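Long-range contacts in DNA replication licensing factor MCM related protein (Thermoplasma acidophilum, PDB 4ME3), which probably serves as a DNA-binding, ATP-driven replicative helicase of the MCM family, represented here by its N-terminal domain with a bound zinc ion: residues N97-D102 with D222-L227; I129-T134 with E199-P204. One frame throughout, in Å; residues are numbered along the deposited sequence.

Interaction 1. Residues N97-D102 with D222-L227; sequences NLRIKD and DDLAGL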
# COMPACT_ATOMS: atom_id res chain seq x y z
N ASN A 97 7.45 0.23 -2.19
CA ASN A 97 6.80 -0.35 -1.03
C ASN A 97 7.69 -0.31 0.19
O ASN A 97 8.68 -1.04 0.28
CB ASN A 97 6.41 -1.79 -1.30
CG ASN A 97 5.61 -1.95 -2.57
OD1 ASN A 97 4.65 -1.23 -2.82
ND2 ASN A 97 6.01 -2.91 -3.40
N LEU A 98 7.32 0.53 1.15
CA LEU A 98 7.95 0.54 2.45
C LEU A 98 7.11 -0.33 3.35
O LEU A 98 5.92 -0.08 3.54
CB LEU A 98 8.03 1.97 2.98
CG LEU A 98 8.69 2.18 4.34
CD1 LEU A 98 10.08 1.59 4.37
CD2 LEU A 98 8.74 3.66 4.67
N ARG A 99 7.72 -1.38 3.89
CA ARG A 99 7.01 -2.34 4.73
C ARG A 99 7.60 -2.39 6.13
O ARG A 99 8.79 -2.16 6.32
CB ARG A 99 7.06 -3.73 4.08
CG ARG A 99 6.44 -3.77 2.70
CD ARG A 99 6.35 -5.18 2.14
NE ARG A 99 5.76 -5.19 0.80
CZ ARG A 99 4.48 -4.94 0.55
NH1 ARG A 99 3.64 -4.66 1.54
NH2 ARG A 99 4.04 -4.97 -0.70
N ILE A 100 6.75 -2.69 7.10
CA ILE A 100 7.17 -2.77 8.49
C ILE A 100 7.24 -4.24 8.90
O ILE A 100 6.31 -5.00 8.64
CB ILE A 100 6.17 -2.05 9.42
CG1 ILE A 100 5.93 -0.61 8.94
CG2 ILE A 100 6.67 -2.05 10.86
CD1 ILE A 100 7.19 0.21 8.83
N LYS A 101 8.33 -4.62 9.55
CA LYS A 101 8.48 -5.97 10.07
C LYS A 101 8.82 -5.92 11.56
O LYS A 101 8.96 -4.84 12.13
CB LYS A 101 9.56 -6.73 9.30
CG LYS A 101 10.95 -6.12 9.42
CD LYS A 101 12.01 -6.98 8.77
CE LYS A 101 13.37 -6.30 8.85
NZ LYS A 101 14.45 -7.09 8.20
N ASP A 102 8.95 -7.09 12.17
CA ASP A 102 9.34 -7.20 13.57
C ASP A 102 8.32 -6.54 14.51
O ASP A 102 8.69 -5.84 15.46
CB ASP A 102 10.73 -6.61 13.79
CG ASP A 102 11.80 -7.31 12.96
OD1 ASP A 102 11.61 -8.50 12.60
OD2 ASP A 102 12.83 -6.68 12.66
N ASP A 222 1.37 -6.71 -5.13
CA ASP A 222 2.73 -6.63 -5.65
C ASP A 222 3.58 -7.81 -5.16
O ASP A 222 3.26 -8.96 -5.45
CB ASP A 222 3.34 -5.26 -5.27
CG ASP A 222 4.48 -4.85 -6.19
OD1 ASP A 222 4.77 -5.59 -7.16
OD2 ASP A 222 5.06 -3.77 -5.95
N ASP A 223 4.66 -7.53 -4.44
CA ASP A 223 5.58 -8.57 -4.00
C ASP A 223 4.96 -9.56 -3.02
O ASP A 223 5.51 -10.64 -2.79
CB ASP A 223 6.84 -7.95 -3.37
CG ASP A 223 6.52 -6.83 -2.39
OD1 ASP A 223 5.76 -5.91 -2.77
OD2 ASP A 223 7.03 -6.86 -1.25
N LEU A 224 3.81 -9.21 -2.44
CA LEU A 224 3.14 -10.09 -1.49
C LEU A 224 2.08 -10.98 -2.14
O LEU A 224 1.60 -11.92 -1.52
CB LEU A 224 2.51 -9.27 -0.36
CG LEU A 224 3.50 -8.50 0.52
CD1 LEU A 224 2.77 -7.83 1.68
CD2 LEU A 224 4.60 -9.41 1.03
N ALA A 225 1.72 -10.69 -3.39
CA ALA A 225 0.73 -11.51 -4.08
C ALA A 225 1.32 -12.85 -4.51
O ALA A 225 2.49 -12.94 -4.86
CB ALA A 225 0.17 -10.77 -5.29
N GLY A 226 0.50 -13.90 -4.47
CA GLY A 226 0.89 -15.21 -4.96
C GLY A 226 1.73 -16.01 -3.98
O GLY A 226 2.45 -16.92 -4.39
N LEU A 227 1.63 -15.69 -2.69
CA LEU A 227 2.44 -16.35 -1.67
C LEU A 227 1.64 -17.30 -0.78
O LEU A 227 2.20 -18.23 -0.20
CB LEU A 227 3.11 -15.31 -0.78
CG LEU A 227 4.13 -14.38 -1.45
CD1 LEU A 227 4.69 -13.39 -0.43
CD2 LEU A 227 5.24 -15.17 -2.10
O HOH W 1 2.90 -1.55 -4.91
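Arg99 and Asp223 form a side-on, two-bond salt bridge that ties the helical MCM N-terminal region to the OB domain. Arg99 sits on strand 97-101, which pairs in parallel with strand 46-50. Asp223 lies in a short 3-10 turn after strand 215-221. Arg99 NE reaches Asp223 OD2 at 2.9 Å, and Arg99 NH2 reaches Asp223 OD1 at 2.9 Å. The second bond is the straighter, at 169°. Both oxygens are met on the syn side, yet guanidinium and carboxylate planes are turned 46° apart. The arginine chain is extended from CG to NE, which carries its head across to the turn. The remaining nitrogen, NH1, bonds to the carbonyl of Ile262.

Van der Waals packing adds to this. The Leu224 CD1 methyl lies over one guanidinium face, offset toward the rim, 3.3 Å from Arg99 NH1.

Asn97 adds a hydrogen bond from its uncharged amide to a carboxylate. Asp222 OD2 lies in the plane of that amide, while ND2 comes to it from above the carboxylate plane. Arg45 also forms a salt bridge with this oxygen. Water 1 donates to Asn97 OD1 at 2.7 Å and to Asp222 OD2, while Asn97 ND2 holds Asp222 OD2 directly at 2.9 Å.

Interaction 2. Residues I129-T134 with E199-P204; sequences IVRKNT and EIQEDP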
# COMPACT_ATOMS: atom_id res chain seq x y z
N ILE A 129 -5.68 -19.47 9.42
CA ILE A 129 -5.39 -20.50 8.44
C ILE A 129 -6.00 -20.10 7.11
O ILE A 129 -7.16 -19.70 7.05
CB ILE A 129 -5.98 -21.85 8.88
CG1 ILE A 129 -5.50 -22.21 10.29
CG2 ILE A 129 -5.63 -22.94 7.88
CD1 ILE A 129 -6.19 -23.41 10.89
N VAL A 130 -5.23 -20.18 6.03
CA VAL A 130 -5.73 -19.79 4.72
C VAL A 130 -6.75 -20.82 4.23
O VAL A 130 -6.50 -22.03 4.28
CB VAL A 130 -4.59 -19.65 3.69
CG1 VAL A 130 -5.16 -19.34 2.31
CG2 VAL A 130 -3.62 -18.56 4.11
N ARG A 131 -7.91 -20.34 3.77
CA ARG A 131 -8.97 -21.23 3.31
C ARG A 131 -9.23 -21.10 1.81
O ARG A 131 -9.54 -22.09 1.14
CB ARG A 131 -10.27 -20.95 4.07
CG ARG A 131 -10.22 -21.30 5.54
CD ARG A 131 -9.69 -22.71 5.76
NE ARG A 131 -9.80 -23.13 7.15
CZ ARG A 131 -9.27 -24.24 7.64
NH1 ARG A 131 -8.59 -25.07 6.86
NH2 ARG A 131 -9.42 -24.53 8.93
N LYS A 132 -9.10 -19.88 1.29
CA LYS A 132 -9.37 -19.61 -0.11
C LYS A 132 -8.42 -18.55 -0.62
O LYS A 132 -7.92 -17.73 0.14
CB LYS A 132 -10.80 -19.11 -0.30
CG LYS A 132 -11.88 -20.12 -0.00
CD LYS A 132 -13.26 -19.55 -0.31
CE LYS A 132 -13.72 -19.88 -1.72
NZ LYS A 132 -12.84 -19.32 -2.78
N ASN A 133 -8.18 -18.56 -1.93
CA ASN A 133 -7.48 -17.46 -2.57
C ASN A 133 -8.00 -17.25 -3.98
O ASN A 133 -8.52 -18.17 -4.60
CB ASN A 133 -5.97 -17.68 -2.56
CG ASN A 133 -5.55 -18.90 -3.37
OD1 ASN A 133 -6.23 -19.30 -4.30
ND2 ASN A 133 -4.41 -19.48 -3.00
N THR A 134 -7.89 -16.02 -4.46
CA THR A 134 -8.27 -15.71 -5.82
C THR A 134 -7.09 -15.98 -6.73
O THR A 134 -5.98 -16.27 -6.27
CB THR A 134 -8.66 -14.23 -5.99
OG1 THR A 134 -7.51 -13.40 -5.73
CG2 THR A 134 -9.79 -13.85 -5.04
N GLU A 199 -8.60 -15.41 1.83
CA GLU A 199 -9.46 -15.52 3.00
C GLU A 199 -8.83 -16.43 4.04
O GLU A 199 -8.48 -17.56 3.73
CB GLU A 199 -10.85 -16.04 2.63
CG GLU A 199 -11.76 -16.21 3.83
CD GLU A 199 -13.15 -16.67 3.46
OE1 GLU A 199 -14.08 -15.85 3.54
OE2 GLU A 199 -13.30 -17.85 3.08
N ILE A 200 -8.69 -15.94 5.26
CA ILE A 200 -8.20 -16.77 6.35
C ILE A 200 -9.28 -16.99 7.40
O ILE A 200 -10.24 -16.23 7.49
CB ILE A 200 -6.95 -16.16 7.03
CG1 ILE A 200 -7.27 -14.81 7.68
CG2 ILE A 200 -5.82 -16.00 6.02
CD1 ILE A 200 -6.19 -14.33 8.62
N GLN A 201 -9.12 -18.04 8.19
CA GLN A 201 -10.09 -18.38 9.22
C GLN A 201 -9.38 -18.61 10.55
O GLN A 201 -8.22 -19.03 10.58
CB GLN A 201 -10.85 -19.64 8.82
CG GLN A 201 -11.99 -19.99 9.76
CD GLN A 201 -12.79 -21.18 9.29
OE1 GLN A 201 -12.27 -22.06 8.59
NE2 GLN A 201 -14.07 -21.22 9.65
N GLU A 202 -10.07 -18.34 11.65
CA GLU A 202 -9.51 -18.57 12.97
C GLU A 202 -9.17 -20.05 13.12
O GLU A 202 -9.90 -20.91 12.64
CB GLU A 202 -10.50 -18.16 14.05
CG GLU A 202 -10.76 -16.66 14.11
CD GLU A 202 -11.70 -16.27 15.23
OE1 GLU A 202 -12.86 -16.74 15.23
OE2 GLU A 202 -11.28 -15.50 16.12
N ASP A 203 -8.06 -20.32 13.79
CA ASP A 203 -7.65 -21.69 14.08
C ASP A 203 -8.58 -22.28 15.14
O ASP A 203 -8.62 -21.79 16.27
CB ASP A 203 -6.21 -21.71 14.59
CG ASP A 203 -5.70 -23.12 14.84
OD1 ASP A 203 -6.52 -24.05 14.94
OD2 ASP A 203 -4.46 -23.29 14.94
N PRO A 204 -9.34 -23.32 14.78
CA PRO A 204 -10.29 -23.94 15.72
C PRO A 204 -9.61 -24.39 17.01
O PRO A 204 -9.98 -23.91 18.08
CB PRO A 204 -10.82 -25.14 14.95
CG PRO A 204 -10.60 -24.81 13.52
CD PRO A 204 -9.34 -24.01 13.48
O HOH W 2 -11.10 -22.83 11.17
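The Arg131 guanidinium has Ile129 CG2 over one face, offset toward the rim, and water 2 in plane at its edge. Gln201 OE1 also lies on the edge side, where Arg131 NE donates to it at 3.1 Å. The donor is in the carbonyl plane of the amide, but the oxygen is tilted from the guanidinium plane. The two planes are 82° apart. Arg131 CG, anti to the carbonyl carbon (chi1 -67°), sends the chain back toward Ile129. The bend at chi2 (-50°) carries the head over Ile129 CG2. Water 2 accepts from Arg131 NH2 and donates to Glu202 O.

With an alanine at Arg131, Gln201 OE1 is likely to lose its NE donor, Ile129 CG2 its flat cover, and water 2 one partner.

Strands 123-147 and 191-201 pair antiparallel. Ile129 and Gln201 exchange two backbone bonds. A classic beta bulge follows, with Arg131 and Lys132 set against the single residue Glu199. Glu199 O takes Arg131 N at 2.8 Å and Lys132 N weakly at 3.4 Å; Glu199 N returns a bond to Lys132 O. On the face opposite Ile129 and Gln201, Val130 CG2 meets Ile200 CG2 at 3.9 Å.

Backbone bonds carry the pairing. Side chains add one direct hydrogen bond and one water link, and Arg215 meets the Glu199 charge.

In the fold
The two contacts have centres 19 Å apart, and their nearest atoms are about 7 Å apart, without touching. Interaction 2 is nested within the chain loop closed by interaction 1. Strand 97-101 comes first, then strand 123-147, then strand 191-201, and last the turn after strand 215-221. Interaction 2 lies within the mixed sheet of the OB domain. Interaction 1 instead joins the small parallel sheet of the N-terminal region to that domain. Strand 215-221 connects them: it pairs with strand 191-201 and leads into the 222-227 turn. One contact thus joins two strands of the OB sheet; the other fastens the N-terminal region to a turn leaving that sheet. Both are away from the four-cysteine zinc site.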